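Local coordinates for protein plantacyanin (PDB 1F56) that is a basic blue copper protein of the cupredoxin fold that probably carries single electrons by way of its one copper ion, at residues I5-N10 and F27-G32. Numbering follows the deposited sequence.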
loop_
_atom_site.group_PDB
_atom_site.type_symbol
_atom_site.label_atom_id
_atom_site.label_comp_id
_atom_site.label_asym_id
_atom_site.label_seq_id
_atom_site.Cartn_x
_atom_site.Cartn_y
_atom_site.Cartn_z
ATOM N N ILE A 5 -3.097 8.466 -2.577
ATOM C CA ILE A 5 -2.592 8.122 -1.242
ATOM C C ILE A 5 -1.238 8.814 -1.041
ATOM O O ILE A 5 -0.398 8.789 -1.930
ATOM C CB ILE A 5 -2.397 6.587 -1.069
ATOM C CG1 ILE A 5 -3.747 5.875 -1.137
ATOM C CG2 ILE A 5 -1.764 6.286 0.293
ATOM C CD1 ILE A 5 -4.721 6.330 -0.053
ATOM N N GLY A 6 -1.033 9.458 0.105
ATOM C CA GLY A 6 0.250 10.113 0.353
ATOM C C GLY A 6 1.136 9.024 0.926
ATOM O O GLY A 6 1.042 8.689 2.110
ATOM N N TRP A 7 1.983 8.447 0.085
ATOM C CA TRP A 7 2.843 7.340 0.507
ATOM C C TRP A 7 4.126 7.824 1.164
ATOM O O TRP A 7 5.093 8.167 0.493
ATOM C CB TRP A 7 3.159 6.469 -0.714
ATOM C CG TRP A 7 3.672 5.098 -0.400
ATOM C CD1 TRP A 7 4.792 4.507 -0.929
ATOM C CD2 TRP A 7 3.065 4.119 0.456
ATOM N NE1 TRP A 7 4.912 3.225 -0.464
ATOM C CE2 TRP A 7 3.873 2.954 0.391
ATOM C CE3 TRP A 7 1.914 4.106 1.268
ATOM C CZ2 TRP A 7 3.571 1.786 1.107
ATOM C CZ3 TRP A 7 1.606 2.936 1.983
ATOM C CH2 TRP A 7 2.438 1.789 1.893
ATOM N N SER A 8 4.121 7.859 2.489
ATOM C CA SER A 8 5.281 8.303 3.246
ATOM C C SER A 8 5.293 7.590 4.594
ATOM O O SER A 8 4.380 6.822 4.895
ATOM C CB SER A 8 5.220 9.810 3.468
ATOM O OG SER A 8 6.432 10.265 4.047
ATOM N N PHE A 9 6.312 7.842 5.408
ATOM C CA PHE A 9 6.384 7.196 6.721
ATOM C C PHE A 9 5.077 7.452 7.461
ATOM O O PHE A 9 4.586 6.608 8.200
ATOM C CB PHE A 9 7.597 7.728 7.490
ATOM C CG PHE A 9 8.915 7.290 6.896
ATOM C CD1 PHE A 9 9.454 6.048 7.214
ATOM C CD2 PHE A 9 9.578 8.091 5.971
ATOM C CE1 PHE A 9 10.631 5.610 6.617
ATOM C CE2 PHE A 9 10.757 7.664 5.365
ATOM C CZ PHE A 9 11.283 6.423 5.687
ATOM N N ASN A 10 4.504 8.626 7.247
ATOM C CA ASN A 10 3.225 8.935 7.857
ATOM C C ASN A 10 2.239 8.906 6.687
ATOM O O ASN A 10 2.030 9.914 6.006
ATOM C CB ASN A 10 3.257 10.317 8.518
ATOM C CG ASN A 10 1.933 10.677 9.175
ATOM O OD1 ASN A 10 1.001 11.144 8.514
ATOM N ND2 ASN A 10 1.838 10.443 10.479
ATOM N N PHE A 27 -0.763 5.660 -5.396
ATOM C CA PHE A 27 0.299 5.906 -4.429
ATOM C C PHE A 27 1.257 6.952 -5.001
ATOM O O PHE A 27 1.904 6.740 -6.046
ATOM C CB PHE A 27 1.051 4.605 -4.105
ATOM C CG PHE A 27 0.217 3.594 -3.367
ATOM C CD1 PHE A 27 -0.692 2.787 -4.052
ATOM C CD2 PHE A 27 0.321 3.467 -1.986
ATOM C CE1 PHE A 27 -1.489 1.867 -3.372
ATOM C CE2 PHE A 27 -0.473 2.545 -1.288
ATOM C CZ PHE A 27 -1.381 1.743 -1.989
ATOM N N LYS A 28 1.346 8.081 -4.304
ATOM C CA LYS A 28 2.183 9.186 -4.748
ATOM C C LYS A 28 3.351 9.422 -3.816
ATOM O O LYS A 28 3.174 9.512 -2.591
ATOM C CB LYS A 28 1.343 10.460 -4.877
ATOM C CG LYS A 28 0.213 10.325 -5.890
ATOM C CD LYS A 28 -0.285 11.673 -6.366
ATOM C CE LYS A 28 -1.096 11.520 -7.639
ATOM N NZ LYS A 28 -1.548 12.828 -8.183
ATOM N N TYR A 29 4.543 9.506 -4.417
ATOM C CA TYR A 29 5.790 9.713 -3.690
ATOM C C TYR A 29 6.909 9.944 -4.710
ATOM O O TYR A 29 6.675 9.887 -5.926
ATOM C CB TYR A 29 6.112 8.479 -2.834
ATOM C CG TYR A 29 6.174 7.196 -3.643
ATOM C CD1 TYR A 29 5.015 6.485 -3.954
ATOM C CD2 TYR A 29 7.393 6.715 -4.134
ATOM C CE1 TYR A 29 5.070 5.319 -4.740
ATOM C CE2 TYR A 29 7.455 5.552 -4.926
ATOM C CZ TYR A 29 6.292 4.865 -5.222
ATOM O OH TYR A 29 6.348 3.736 -6.009
ATOM N N ILE A 30 8.121 10.209 -4.232
ATOM C CA ILE A 30 9.230 10.456 -5.149
ATOM C C ILE A 30 9.850 9.129 -5.558
ATOM O O ILE A 30 10.309 8.342 -4.715
ATOM C CB ILE A 30 10.342 11.342 -4.508
ATOM C CG1 ILE A 30 9.822 12.756 -4.253
ATOM C CG2 ILE A 30 11.533 11.444 -5.454
ATOM C CD1 ILE A 30 10.783 13.632 -3.450
ATOM N N LYS A 31 9.847 8.879 -6.862
ATOM C CA LYS A 31 10.403 7.654 -7.419
ATOM C C LYS A 31 11.814 7.394 -6.883
ATOM O O LYS A 31 12.672 8.264 -6.952
ATOM C CB LYS A 31 10.441 7.774 -8.947
ATOM C CG LYS A 31 10.976 6.555 -9.665
ATOM C CD LYS A 31 11.064 6.831 -11.158
ATOM C CE LYS A 31 11.550 5.623 -11.920
ATOM N NZ LYS A 31 11.598 5.931 -13.373
ATOM N N GLY A 32 12.042 6.199 -6.345
ATOM C CA GLY A 32 13.353 5.862 -5.831
ATOM C C GLY A 32 13.476 5.923 -4.328
ATOM O O GLY A 32 14.342 5.270 -3.747
#
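Backbone hydrogen bonds join Ile5 and Trp7 to Lys28, the last rungs of the parallel pairing of strands 2-6 and 24-28. Lys28 N donates to Ile5 O (3.0 Å), and Trp7 N returns a bond to Lys28 O (3.1 Å), so the backbone N and O of Lys28 both bond to segment 5-10. Trp7 and Tyr29 follow the strand ends, and their rings join that of Phe27, still in its strand, in an aromatic cluster. Phe27 turns its edge to one face of the Trp7 indole in a T-shaped pair, planes at 87° and centroids of the two six-membered rings 5.1 Å apart; Phe27 CD2 lies 3.7 Å from Trp7 CE3. Tyr29 lies alongside the pyrrole half, with Trp7 CD1 over its ring face, 3.6 Å from Tyr29 CD1. With CG anti to the backbone N (chi1 -163°), the Trp7 indole is directed toward segment 27-32, where it meets both rings. Ile5 adds a looser apolar touch, CG2 to Phe27 CD2 at 4.2 Å. The polar ends bond elsewhere: Trp7 NE1 to Asn35 O, Tyr29 OH to Asp61 OD2. Trp7 also touches the copper ligand Met84, and Tyr29 touches His34, another ligand. An alanine in place of Trp7 would probably leave the Phe27 edge without its aromatic face and Asn35 O without the indole N-H. The buried indole, fixed by its N-H and neighbouring rings, thus ties the sheet end to the surroundings of the copper.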